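PDB 4EVF: giardin subunit alpha-1 from Giardia intestinalis, which is an annexin that binds calcium and, in a calcium-dependent way, phospholipids such as phosphatidylserine, and is involved in parasite attachment and probably in maintaining the ventral disk. Local coordinates for residues Glu76-Ile82 with Ala113-Phe118; Met227-Ala231 with Cys259-Ala265; Glu20-Ala24 with Arg283-Ile287. All blocks are in the same frame, centred on the assembly; numbering follows the deposited sequence.

Contact 1: Glu76-Ile82 with Ala113-Phe118; sequences EVRAQHI and AYTRMF
Within the second annexin repeat, as predicted, the helices 74-87 and 104-118 cross through Ala79, which meets Ala113, Tyr114 and Met117. The short segments approach to 9.1 Å between axes at a signed crossing angle of -67°, and the small side chains of Ala79 and Ala113 face each other with 4.2 Å between their CB atoms. Met117 fills the next position along the interface. Its CG stands anti to the carbonyl carbon (chi1 -60°) and the chain runs on extended at chi2, which carries Met117 SD to 3.8 Å from Ala79 CB. The bend at chi3 then brings the terminal methyl, Met117 CE, to the backbone of the other helix, 3.5 Å from Glu76 O. That same thioether lies across the aliphatic part of Glu76, with Met117 SD 3.8 Å from Glu76 CG. The far end of Glu76 forms a salt bridge: Arg116 NH2 donates to Glu76 OE2 over 3.2 Å, a moderately bent bond (148°) that uses the anti lone pair of the carboxylate. The two planes are well turned from each other, and in this pair a single nitrogen meets a single oxygen, without a side-on grip. Toward the other end of the contact, the Tyr114 ring presents its CD2 edge to Ala79 O, 3.8 Å away, while Phe118 CD1 of the same helix sits over the centre of one Tyr114 face. Ile82 CG2 approaches Tyr114 CE2 obliquely. The tyrosine hydroxyl is held beyond the contact by hydrogen bonds with Asp125 and Arg83. Ile82 also packs on Trp107 and Thr110, further back on helix 104-118, and on Thr98 of helix 92-100, whereas Val77 and Arg78 lie against Met254 of helix 245-255.

Contact 2: Met227-Ala231 with Cys259-Ala265; sequences MHRLA and CLGAKHA
His228 lies over the turn that leads into the short helix 262-265, its CB 3.8 Å from Ala262 N and its ring edge near Gly261. The ring atom that comes closest is His228 CD2, 3.6 Å from Gly261 O near the plane of the imidazole and 3.9 Å from Ala265 CB. The ring is placed there by a chi1 of 70°, which puts CG between the backbone N and the carbonyl carbon. Arg229 CG lies against one face of the imidazole, offset toward the rim, and reaches Ala265 CB at 4.0 Å. Deeper in, Ala231 CB packs against Cys259 CB at 3.7 Å and near Ala262 CB, while Cys259 SG rests beside Met227 O at 3.8 Å. The backbones also come together: Ala262 CA points a C-H at His228 O across 3.6 Å (142° at the hydrogen). Behind this first shell, a type I turn from Cys259 to Ala262 shapes the facing loop, closed by Ala262 N to Cys259 O, and Gly261 O accepts from both His264 N and Ala265 N. Further out, Trp292 of helix 284-292 packs on Cys259 and Ala262, and Lys263 NZ bonds to Arg293 O. The first turn of helix 227-240 and the entry of helix 262-265, both in the predicted fourth annexin repeat, meet by methyl, thiol-sulfur and C-H...O contacts. With conventional hydrogen bonds between the segments absent, their fit rests on close van der Waals packing and the weak C-H...O contact.

Contact 3: Glu20-Ala24 with Arg283-Ile287; sequences EVQIA and RMAPI
Glu20 and Arg283 join the start of helix 20-28 to the residues leading into helix 284-292 through a side-on salt bridge. Arg283 reaches over with a nearly straight chain: CG is anti to the backbone N (chi1 -176°), and the next two torsions keep it extended as far as NE. Glu20 comes to meet it with CG anti to the carbonyl carbon and CD carried straight on, the two side chains crossing at about a right angle. Carboxylate and guanidinium nevertheless lie almost in one plane, only 7° apart. Arg283 NE donates to Glu20 OE1 over 3.0 Å, while Arg283 NH2 donates to Glu20 OE2 over a short 2.6 Å; NE also shares OE2, though at a more bent angle. All three bonds fall on syn lone pairs and within a few degrees of the guanidinium plane. Beneath the ion pair, Ile287 lifts its CD1 to 3.9 Å from Glu20 OE1 because CG1 stands anti to its carbonyl carbon, while its other branch, CG2, lies 4.0 Å from Ala24 CB. Val21 turns CG2 to Pro286 CB at 3.9 Å, these two side chains also crossing nearly squarely. The other arginine nitrogen, NH1, bonds to Gly60 O and makes a long, weak ion pair with Glu63, on helix 62-70; Glu63 also touches Glu20 and Ile287. Arg283 thus links the predicted first and fourth annexin repeats at two places. With two nitrogens facing one flat carboxylate, the guanidinium is fixed in rotation, and the apolar row of Val21, Ala24, Pro286 and Ile287 closes the rest of the joint. The pairing would probably favour the ionised form of Glu20, although the nearby Glu63 carboxylate may partly offset this.

In the fold
Contact 1 lies in the predicted second annexin repeat and contact 2 in the fourth, their centres 25 Å apart on opposite sides of the chain's centre, and the first is complete along the chain before the second begins. Contact 3 brings the first repeat against the fourth, bridging 258 intervening residues that include both other contacts; its centre is 26 Å from that of contact 1 and 20 Å from that of contact 2. None touches another. Helix 284-292 is shared by contact 3 and the surroundings of contact 2. In this all-helical chain, packing within repeats is thus complemented by closure between the chain's ends.

Contact 1: Glu76-Ile82 with Ala113-Phe118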
ATOM      1  N   GLU A  76       4.572   8.456  -9.855  1.00 18.72           N
ATOM      2  CA  GLU A  76       3.928   9.772  -9.836  1.00 24.63           C
ATOM      3  C   GLU A  76       2.629   9.740  -9.036  1.00 21.02           C
ATOM      4  O   GLU A  76       2.303  10.698  -8.324  1.00 22.16           O
ATOM      5  CB  GLU A  76       3.640  10.270 -11.251  1.00 22.99           C
ATOM      6  CG  GLU A  76       4.879  10.731 -11.981  1.00 24.24           C
ATOM      7  CD  GLU A  76       4.611  11.066 -13.437  1.00 28.45           C
ATOM      8  OE1 GLU A  76       3.442  10.987 -13.868  1.00 24.57           O
ATOM      9  OE2 GLU A  76       5.577  11.410 -14.155  1.00 32.80           O
ATOM     10  N   VAL A  77       1.887   8.646  -9.182  1.00 21.20           N
ATOM     11  CA  VAL A  77       0.683   8.413  -8.390  1.00 21.37           C
ATOM     12  C   VAL A  77       1.018   8.447  -6.899  1.00 20.28           C
ATOM     13  O   VAL A  77       0.470   9.260  -6.151  1.00 21.57           O
ATOM     14  CB  VAL A  77       0.015   7.071  -8.755  1.00 20.03           C
ATOM     15  CG1 VAL A  77      -1.118   6.742  -7.770  1.00 17.76           C
ATOM     16  CG2 VAL A  77      -0.509   7.100 -10.190  1.00 20.59           C
ATOM     17  N   ARG A  78       1.931   7.574  -6.475  1.00 18.21           N
ATOM     18  CA  ARG A  78       2.343   7.523  -5.072  1.00 17.50           C
ATOM     19  C   ARG A  78       2.871   8.864  -4.561  1.00 17.02           C
ATOM     20  O   ARG A  78       2.508   9.312  -3.464  1.00 15.87           O
ATOM     21  CB  ARG A  78       3.351   6.395  -4.824  1.00 17.24           C
ATOM     22  CG  ARG A  78       3.651   6.136  -3.345  1.00 18.85           C
ATOM     23  CD  ARG A  78       4.710   5.041  -3.128  1.00 17.83           C
ATOM     24  NE  ARG A  78       4.293   3.702  -3.562  1.00 18.09           N
ATOM     25  CZ  ARG A  78       3.543   2.880  -2.829  1.00 23.82           C
ATOM     26  NH1 ARG A  78       3.219   1.674  -3.285  1.00 20.47           N
ATOM     27  NH2 ARG A  78       3.105   3.268  -1.639  1.00 17.75           N
ATOM     28  N   ALA A  79       3.722   9.520  -5.349  1.00 17.46           N
ATOM     29  CA  ALA A  79       4.265  10.817  -4.961  1.00 17.45           C
ATOM     30  C   ALA A  79       3.166  11.850  -4.704  1.00 17.25           C
ATOM     31  O   ALA A  79       3.248  12.624  -3.747  1.00 19.27           O
ATOM     32  CB  ALA A  79       5.223  11.336  -6.026  1.00 19.07           C
ATOM     33  N   GLN A  80       2.154  11.873  -5.569  1.00 16.61           N
ATOM     34  CA  GLN A  80       1.055  12.837  -5.439  1.00 19.93           C
ATOM     35  C   GLN A  80       0.188  12.527  -4.208  1.00 21.99           C
ATOM     36  O   GLN A  80      -0.265  13.440  -3.504  1.00 21.62           O
ATOM     37  CB  GLN A  80       0.197  12.867  -6.712  1.00 22.13           C
ATOM     38  CG  GLN A  80      -0.995  13.823  -6.642  1.00 24.78           C
ATOM     39  CD  GLN A  80      -0.580  15.276  -6.605  1.00 30.32           C
ATOM     40  OE1 GLN A  80      -0.924  16.018  -5.674  1.00 27.72           O
ATOM     41  NE2 GLN A  80       0.155  15.701  -7.622  1.00 23.01           N
ATOM     42  N   HIS A  81      -0.037  11.239  -3.952  1.00 21.79           N
ATOM     43  CA  HIS A  81      -0.727  10.808  -2.729  1.00 21.31           C
ATOM     44  C   HIS A  81       0.002  11.320  -1.487  1.00 22.78           C
ATOM     45  O   HIS A  81      -0.619  11.798  -0.534  1.00 19.54           O
ATOM     46  CB  HIS A  81      -0.810   9.289  -2.660  1.00 19.34           C
ATOM     47  CG  HIS A  81      -1.844   8.688  -3.559  1.00 18.98           C
ATOM     48  ND1 HIS A  81      -3.042   9.309  -3.847  1.00 23.78           N
ATOM     49  CD2 HIS A  81      -1.862   7.508  -4.222  1.00 17.19           C
ATOM     50  CE1 HIS A  81      -3.750   8.539  -4.656  1.00 22.17           C
ATOM     51  NE2 HIS A  81      -3.053   7.441  -4.900  1.00 19.10           N
ATOM     52  N   ILE A  82       1.327  11.208  -1.500  1.00 19.17           N
ATOM     53  CA  ILE A  82       2.154  11.676  -0.388  1.00 23.26           C
ATOM     54  C   ILE A  82       2.104  13.203  -0.221  1.00 24.43           C
ATOM     55  O   ILE A  82       2.042  13.719   0.897  1.00 21.66           O
ATOM     56  CB  ILE A  82       3.611  11.197  -0.551  1.00 19.83           C
ATOM     57  CG1 ILE A  82       3.678   9.670  -0.426  1.00 20.06           C
ATOM     58  CG2 ILE A  82       4.524  11.889   0.447  1.00 21.54           C
ATOM     59  CD1 ILE A  82       5.076   9.095  -0.619  1.00 20.90           C
ATOM     60  N   ALA A 113      10.308  10.759  -8.446  1.00 24.82           N
ATOM     61  CA  ALA A 113       9.147  11.390  -9.048  1.00 25.12           C
ATOM     62  C   ALA A 113       8.774  12.649  -8.274  1.00 25.64           C
ATOM     63  O   ALA A 113       8.389  13.660  -8.859  1.00 26.30           O
ATOM     64  CB  ALA A 113       7.982  10.422  -9.112  1.00 18.77           C
ATOM     65  N   TYR A 114       8.917  12.585  -6.954  1.00 25.44           N
ATOM     66  CA  TYR A 114       8.559  13.696  -6.085  1.00 25.24           C
ATOM     67  C   TYR A 114       9.421  14.919  -6.382  1.00 28.28           C
ATOM     68  O   TYR A 114       8.935  16.048  -6.413  1.00 29.51           O
ATOM     69  CB  TYR A 114       8.694  13.284  -4.620  1.00 22.72           C
ATOM     70  CG  TYR A 114       8.009  14.224  -3.649  1.00 25.73           C
ATOM     71  CD1 TYR A 114       8.654  15.368  -3.183  1.00 26.97           C
ATOM     72  CD2 TYR A 114       6.720  13.963  -3.194  1.00 25.70           C
ATOM     73  CE1 TYR A 114       8.032  16.234  -2.296  1.00 28.87           C
ATOM     74  CE2 TYR A 114       6.084  14.827  -2.301  1.00 28.49           C
ATOM     75  CZ  TYR A 114       6.747  15.959  -1.857  1.00 30.88           C
ATOM     76  OH  TYR A 114       6.128  16.815  -0.971  1.00 34.17           O
ATOM     77  N   THR A 115      10.710  14.694  -6.606  1.00 27.24           N
ATOM     78  CA  THR A 115      11.602  15.792  -6.959  1.00 28.56           C
ATOM     79  C   THR A 115      11.205  16.397  -8.299  1.00 30.81           C
ATOM     80  O   THR A 115      11.199  17.616  -8.471  1.00 32.32           O
ATOM     81  CB  THR A 115      13.057  15.330  -6.994  1.00 28.07           C
ATOM     82  OG1 THR A 115      13.456  14.976  -5.666  1.00 31.09           O
ATOM     83  CG2 THR A 115      13.961  16.438  -7.504  1.00 30.70           C
ATOM     84  N   ARG A 116      10.850  15.537  -9.244  1.00 29.55           N
ATOM     85  CA  ARG A 116      10.482  15.993 -10.569  1.00 29.17           C
ATOM     86  C   ARG A 116       9.210  16.825 -10.515  1.00 33.26           C
ATOM     87  O   ARG A 116       9.088  17.832 -11.206  1.00 33.53           O
ATOM     88  CB  ARG A 116      10.292  14.795 -11.495  1.00 33.42           C
ATOM     89  CG  ARG A 116      10.552  15.089 -12.960  1.00 34.30           C
ATOM     90  CD  ARG A 116      10.603  13.795 -13.755  1.00 36.89           C
ATOM     91  NE  ARG A 116       9.434  12.977 -13.459  1.00 38.51           N
ATOM     92  CZ  ARG A 116       9.471  11.786 -12.870  1.00 37.36           C
ATOM     93  NH1 ARG A 116      10.634  11.238 -12.523  1.00 27.79           N
ATOM     94  NH2 ARG A 116       8.333  11.136 -12.644  1.00 35.05           N
ATOM     95  N   MET A 117       8.269  16.400  -9.677  1.00 30.96           N
ATOM     96  CA  MET A 117       6.945  17.005  -9.634  1.00 31.08           C
ATOM     97  C   MET A 117       6.887  18.285  -8.793  1.00 33.85           C
ATOM     98  O   MET A 117       6.158  19.221  -9.126  1.00 36.96           O
ATOM     99  CB  MET A 117       5.919  15.980  -9.115  1.00 28.14           C
ATOM    100  CG  MET A 117       5.809  14.710  -9.967  1.00 29.78           C
ATOM    101  SD  MET A 117       4.846  13.351  -9.238  1.00 32.01           S
ATOM    102  CE  MET A 117       3.159  13.890  -9.532  1.00 27.92           C
ATOM    103  N   PHE A 118       7.649  18.328  -7.704  1.00 32.22           N
ATOM    104  CA  PHE A 118       7.500  19.419  -6.739  1.00 34.97           C
ATOM    105  C   PHE A 118       8.796  20.174  -6.462  1.00 39.01           C
ATOM    106  O   PHE A 118       8.791  21.171  -5.735  1.00 41.97           O
ATOM    107  CB  PHE A 118       6.909  18.889  -5.429  1.00 35.12           C
ATOM    108  CG  PHE A 118       5.714  18.009  -5.626  1.00 31.28           C
ATOM    109  CD1 PHE A 118       5.821  16.632  -5.490  1.00 30.66           C
ATOM    110  CD2 PHE A 118       4.485  18.553  -5.967  1.00 33.14           C
ATOM    111  CE1 PHE A 118       4.723  15.813  -5.673  1.00 28.70           C
ATOM    112  CE2 PHE A 118       3.373  17.737  -6.158  1.00 33.54           C
ATOM    113  CZ  PHE A 118       3.493  16.365  -6.015  1.00 28.81           C
TER

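Contact 2: Met227-Ala231 with Cys259-Ala265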
ATOM      1  N   MET A 227       3.770  -7.981   2.063  1.00 20.56           N
ATOM      2  CA  MET A 227       2.972  -6.877   1.557  1.00 23.07           C
ATOM      3  C   MET A 227       1.497  -7.255   1.345  1.00 21.79           C
ATOM      4  O   MET A 227       0.612  -6.419   1.539  1.00 18.78           O
ATOM      5  CB  MET A 227       3.584  -6.340   0.264  1.00 22.69           C
ATOM      6  CG  MET A 227       4.866  -5.551   0.474  1.00 26.75           C
ATOM      7  SD  MET A 227       4.587  -4.007   1.372  1.00 29.75           S
ATOM      8  CE  MET A 227       6.200  -3.763   2.109  1.00 25.37           C
ATOM      9  N   HIS A 228       1.236  -8.501   0.946  1.00 21.93           N
ATOM     10  CA  HIS A 228      -0.145  -8.965   0.738  1.00 23.94           C
ATOM     11  C   HIS A 228      -0.904  -9.100   2.054  1.00 20.16           C
ATOM     12  O   HIS A 228      -2.132  -8.995   2.084  1.00 18.30           O
ATOM     13  CB  HIS A 228      -0.185 -10.303  -0.023  1.00 26.45           C
ATOM     14  CG  HIS A 228       0.317 -11.473   0.769  1.00 26.38           C
ATOM     15  ND1 HIS A 228       1.649 -11.644   1.087  1.00 30.60           N
ATOM     16  CD2 HIS A 228      -0.333 -12.543   1.289  1.00 27.89           C
ATOM     17  CE1 HIS A 228       1.795 -12.760   1.781  1.00 28.43           C
ATOM     18  NE2 HIS A 228       0.609 -13.326   1.913  1.00 29.62           N
ATOM     19  N   ARG A 229      -0.164  -9.327   3.135  1.00 19.91           N
ATOM     20  CA  ARG A 229      -0.758  -9.407   4.466  1.00 22.25           C
ATOM     21  C   ARG A 229      -1.065  -8.022   5.032  1.00 19.36           C
ATOM     22  O   ARG A 229      -2.040  -7.852   5.753  1.00 18.61           O
ATOM     23  CB  ARG A 229       0.132 -10.215   5.414  1.00 23.47           C
ATOM     24  CG  ARG A 229       0.266 -11.673   4.997  1.00 26.84           C
ATOM     25  CD  ARG A 229       1.131 -12.469   5.941  1.00 29.24           C
ATOM     26  NE  ARG A 229       0.422 -12.810   7.174  1.00 31.25           N
ATOM     27  CZ  ARG A 229       0.836 -13.733   8.038  1.00 31.23           C
ATOM     28  NH1 ARG A 229       1.950 -14.414   7.797  1.00 36.06           N
ATOM     29  NH2 ARG A 229       0.134 -13.980   9.139  1.00 32.70           N
ATOM     30  N   LEU A 230      -0.228  -7.037   4.724  1.00 17.41           N
ATOM     31  CA  LEU A 230      -0.558  -5.664   5.075  1.00 16.76           C
ATOM     32  C   LEU A 230      -1.746  -5.196   4.228  1.00 20.55           C
ATOM     33  O   LEU A 230      -2.666  -4.541   4.736  1.00 17.37           O
ATOM     34  CB  LEU A 230       0.647  -4.722   4.905  1.00 17.73           C
ATOM     35  CG  LEU A 230       0.358  -3.261   5.263  1.00 16.77           C
ATOM     36  CD1 LEU A 230      -0.144  -3.138   6.722  1.00 17.88           C
ATOM     37  CD2 LEU A 230       1.556  -2.358   5.040  1.00 16.86           C
ATOM     38  N   ALA A 231      -1.719  -5.531   2.932  1.00 16.92           N
ATOM     39  CA  ALA A 231      -2.846  -5.243   2.047  1.00 20.93           C
ATOM     40  C   ALA A 231      -4.171  -5.784   2.607  1.00 16.50           C
ATOM     41  O   ALA A 231      -5.173  -5.073   2.642  1.00 17.61           O
ATOM     42  CB  ALA A 231      -2.590  -5.814   0.656  1.00 17.69           C
ATOM     43  N   CYS A 259      -0.079  -7.371  -4.683  1.00 29.99           N
ATOM     44  CA  CYS A 259      -0.685  -7.825  -3.434  1.00 27.94           C
ATOM     45  C   CYS A 259      -1.840  -8.782  -3.653  1.00 29.36           C
ATOM     46  O   CYS A 259      -2.673  -8.952  -2.768  1.00 27.31           O
ATOM     47  CB  CYS A 259      -1.218  -6.631  -2.633  1.00 27.38           C
ATOM     48  SG  CYS A 259       0.020  -5.417  -2.100  1.00 27.44           S
ATOM     49  N   LEU A 260      -1.912  -9.405  -4.819  1.00 26.30           N
ATOM     50  CA  LEU A 260      -3.101 -10.196  -5.129  1.00 29.83           C
ATOM     51  C   LEU A 260      -3.330 -11.395  -4.195  1.00 26.54           C
ATOM     52  O   LEU A 260      -4.408 -11.987  -4.196  1.00 26.70           O
ATOM     53  CB  LEU A 260      -3.129 -10.605  -6.604  1.00 30.06           C
ATOM     54  CG  LEU A 260      -3.489  -9.458  -7.553  1.00 31.62           C
ATOM     55  CD1 LEU A 260      -3.272  -9.861  -9.003  1.00 30.86           C
ATOM     56  CD2 LEU A 260      -4.933  -8.974  -7.331  1.00 26.87           C
ATOM     57  N   GLY A 261      -2.322 -11.745  -3.397  1.00 26.43           N
ATOM     58  CA  GLY A 261      -2.473 -12.778  -2.384  1.00 23.99           C
ATOM     59  C   GLY A 261      -3.287 -12.300  -1.188  1.00 26.38           C
ATOM     60  O   GLY A 261      -3.543 -13.044  -0.241  1.00 24.63           O
ATOM     61  N   ALA A 262      -3.710 -11.044  -1.241  1.00 24.29           N
ATOM     62  CA  ALA A 262      -4.476 -10.451  -0.155  1.00 22.86           C
ATOM     63  C   ALA A 262      -5.739 -11.263   0.145  1.00 25.10           C
ATOM     64  O   ALA A 262      -6.090 -11.472   1.310  1.00 22.11           O
ATOM     65  CB  ALA A 262      -4.809  -9.011  -0.485  1.00 22.25           C
ATOM     66  N   LYS A 263      -6.414 -11.751  -0.897  1.00 26.33           N
ATOM     67  CA  LYS A 263      -7.678 -12.455  -0.680  1.00 26.48           C
ATOM     68  C   LYS A 263      -7.539 -13.706   0.203  1.00 28.48           C
ATOM     69  O   LYS A 263      -8.455 -14.057   0.952  1.00 26.87           O
ATOM     70  CB  LYS A 263      -8.370 -12.779  -2.007  1.00 25.37           C
ATOM     71  CG  LYS A 263      -7.511 -13.516  -2.995  1.00 30.33           C
ATOM     72  CD  LYS A 263      -8.222 -13.659  -4.338  1.00 33.76           C
ATOM     73  CE  LYS A 263      -7.227 -14.018  -5.435  1.00 32.76           C
ATOM     74  NZ  LYS A 263      -7.900 -14.283  -6.733  1.00 39.40           N
ATOM     75  N   HIS A 264      -6.386 -14.364   0.129  1.00 26.27           N
ATOM     76  CA  HIS A 264      -6.143 -15.572   0.908  1.00 28.25           C
ATOM     77  C   HIS A 264      -5.776 -15.217   2.340  1.00 28.66           C
ATOM     78  O   HIS A 264      -6.239 -15.857   3.295  1.00 26.63           O
ATOM     79  CB  HIS A 264      -5.051 -16.413   0.245  1.00 30.12           C
ATOM     80  CG  HIS A 264      -5.360 -16.772  -1.178  1.00 38.22           C
ATOM     81  ND1 HIS A 264      -6.288 -17.736  -1.517  1.00 42.03           N
ATOM     82  CD2 HIS A 264      -4.889 -16.275  -2.349  1.00 35.70           C
ATOM     83  CE1 HIS A 264      -6.366 -17.826  -2.834  1.00 41.39           C
ATOM     84  NE2 HIS A 264      -5.525 -16.954  -3.360  1.00 39.08           N
ATOM     85  N   ALA A 265      -4.961 -14.181   2.490  1.00 25.21           N
ATOM     86  CA  ALA A 265      -4.575 -13.708   3.810  1.00 24.89           C
ATOM     87  C   ALA A 265      -5.752 -13.032   4.496  1.00 23.67           C
ATOM     88  O   ALA A 265      -5.754 -12.845   5.712  1.00 25.24           O
ATOM     89  CB  ALA A 265      -3.404 -12.747   3.709  1.00 24.15           C
TER

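Contact 3: Glu20-Ala24 with Arg283-Ile287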
ATOM      1  N   GLU A  20     -17.257   0.828 -16.917  1.00 29.85           N
ATOM      2  CA  GLU A  20     -16.279   0.906 -15.827  1.00 27.89           C
ATOM      3  C   GLU A  20     -15.734  -0.446 -15.386  1.00 25.60           C
ATOM      4  O   GLU A  20     -14.521  -0.614 -15.204  1.00 25.67           O
ATOM      5  CB  GLU A  20     -16.873   1.637 -14.623  1.00 32.72           C
ATOM      6  CG  GLU A  20     -16.974   3.131 -14.808  1.00 31.85           C
ATOM      7  CD  GLU A  20     -17.510   3.826 -13.570  1.00 34.24           C
ATOM      8  OE1 GLU A  20     -18.330   3.221 -12.842  1.00 39.42           O
ATOM      9  OE2 GLU A  20     -17.102   4.974 -13.323  1.00 34.92           O
ATOM     10  N   VAL A  21     -16.625  -1.411 -15.197  1.00 26.52           N
ATOM     11  CA  VAL A  21     -16.179  -2.729 -14.781  1.00 28.69           C
ATOM     12  C   VAL A  21     -15.273  -3.348 -15.847  1.00 22.83           C
ATOM     13  O   VAL A  21     -14.308  -4.044 -15.526  1.00 22.64           O
ATOM     14  CB  VAL A  21     -17.352  -3.665 -14.440  1.00 22.72           C
ATOM     15  CG1 VAL A  21     -16.837  -5.045 -14.089  1.00 27.87           C
ATOM     16  CG2 VAL A  21     -18.156  -3.104 -13.276  1.00 24.01           C
ATOM     17  N   GLN A  22     -15.577  -3.086 -17.116  1.00 26.97           N
ATOM     18  CA  GLN A  22     -14.753  -3.614 -18.201  1.00 24.67           C
ATOM     19  C   GLN A  22     -13.345  -3.003 -18.209  1.00 21.78           C
ATOM     20  O   GLN A  22     -12.359  -3.697 -18.476  1.00 23.74           O
ATOM     21  CB  GLN A  22     -15.436  -3.425 -19.559  1.00 26.80           C
ATOM     22  CG  GLN A  22     -14.635  -3.962 -20.735  1.00 28.44           C
ATOM     23  CD  GLN A  22     -14.317  -5.446 -20.620  1.00 28.60           C
ATOM     24  OE1 GLN A  22     -14.835  -6.143 -19.744  1.00 32.61           O
ATOM     25  NE2 GLN A  22     -13.455  -5.937 -21.507  1.00 36.18           N
ATOM     26  N   ILE A  23     -13.242  -1.712 -17.921  1.00 20.74           N
ATOM     27  CA  ILE A  23     -11.924  -1.095 -17.802  1.00 21.77           C
ATOM     28  C   ILE A  23     -11.186  -1.697 -16.609  1.00 23.39           C
ATOM     29  O   ILE A  23     -10.003  -2.031 -16.699  1.00 19.21           O
ATOM     30  CB  ILE A  23     -12.018   0.432 -17.662  1.00 20.90           C
ATOM     31  CG1 ILE A  23     -12.662   1.037 -18.912  1.00 21.14           C
ATOM     32  CG2 ILE A  23     -10.648   1.040 -17.354  1.00 19.62           C
ATOM     33  CD1 ILE A  23     -13.134   2.461 -18.716  1.00 21.02           C
ATOM     34  N   ALA A  24     -11.897  -1.847 -15.496  1.00 18.51           N
ATOM     35  CA  ALA A  24     -11.336  -2.479 -14.315  1.00 18.60           C
ATOM     36  C   ALA A  24     -10.903  -3.903 -14.627  1.00 19.29           C
ATOM     37  O   ALA A  24      -9.842  -4.345 -14.187  1.00 20.14           O
ATOM     38  CB  ALA A  24     -12.353  -2.456 -13.147  1.00 21.74           C
ATOM     39  N   ARG A 283     -21.601   1.235  -7.453  1.00 24.07           N
ATOM     40  CA  ARG A 283     -20.616   1.557  -8.489  1.00 27.52           C
ATOM     41  C   ARG A 283     -19.212   1.062  -8.114  1.00 28.72           C
ATOM     42  O   ARG A 283     -18.589   0.303  -8.860  1.00 29.76           O
ATOM     43  CB  ARG A 283     -20.610   3.071  -8.747  1.00 29.09           C
ATOM     44  CG  ARG A 283     -19.688   3.533  -9.870  1.00 32.99           C
ATOM     45  CD  ARG A 283     -19.639   5.050  -9.933  1.00 39.68           C
ATOM     46  NE  ARG A 283     -18.743   5.552 -10.976  1.00 37.00           N
ATOM     47  CZ  ARG A 283     -18.293   6.802 -11.022  1.00 36.59           C
ATOM     48  NH1 ARG A 283     -18.646   7.668 -10.082  1.00 38.26           N
ATOM     49  NH2 ARG A 283     -17.484   7.188 -11.999  1.00 41.31           N
ATOM     50  N   MET A 284     -18.724   1.481  -6.952  1.00 26.47           N
ATOM     51  CA  MET A 284     -17.355   1.177  -6.535  1.00 25.91           C
ATOM     52  C   MET A 284     -17.098  -0.305  -6.297  1.00 24.91           C
ATOM     53  O   MET A 284     -16.042  -0.827  -6.666  1.00 21.73           O
ATOM     54  CB  MET A 284     -17.005   1.947  -5.259  1.00 26.65           C
ATOM     55  CG  MET A 284     -15.662   1.559  -4.656  1.00 20.85           C
ATOM     56  SD  MET A 284     -14.263   2.038  -5.718  1.00 26.79           S
ATOM     57  CE  MET A 284     -14.363   3.820  -5.598  1.00 30.87           C
ATOM     58  N   ALA A 285     -18.048  -0.984  -5.661  1.00 23.05           N
ATOM     59  CA  ALA A 285     -17.823  -2.368  -5.248  1.00 19.58           C
ATOM     60  C   ALA A 285     -17.445  -3.337  -6.381  1.00 22.66           C
ATOM     61  O   ALA A 285     -16.485  -4.100  -6.251  1.00 23.77           O
ATOM     62  CB  ALA A 285     -19.009  -2.898  -4.450  1.00 26.47           C
ATOM     63  N   PRO A 286     -18.210  -3.337  -7.484  1.00 24.09           N
ATOM     64  CA  PRO A 286     -17.843  -4.271  -8.554  1.00 22.77           C
ATOM     65  C   PRO A 286     -16.454  -3.960  -9.113  1.00 20.21           C
ATOM     66  O   PRO A 286     -15.726  -4.865  -9.516  1.00 21.55           O
ATOM     67  CB  PRO A 286     -18.927  -4.045  -9.622  1.00 22.66           C
ATOM     68  CG  PRO A 286     -19.592  -2.762  -9.260  1.00 26.23           C
ATOM     69  CD  PRO A 286     -19.474  -2.634  -7.770  1.00 24.92           C
ATOM     70  N   ILE A 287     -16.103  -2.685  -9.134  1.00 22.84           N
ATOM     71  CA  ILE A 287     -14.784  -2.287  -9.594  1.00 24.87           C
ATOM     72  C   ILE A 287     -13.718  -2.910  -8.697  1.00 23.87           C
ATOM     73  O   ILE A 287     -12.792  -3.547  -9.193  1.00 19.81           O
ATOM     74  CB  ILE A 287     -14.633  -0.761  -9.641  1.00 25.15           C
ATOM     75  CG1 ILE A 287     -15.517  -0.180 -10.750  1.00 24.70           C
ATOM     76  CG2 ILE A 287     -13.167  -0.374  -9.839  1.00 21.60           C
ATOM     77  CD1 ILE A 287     -15.620   1.330 -10.731  1.00 21.28           C
TER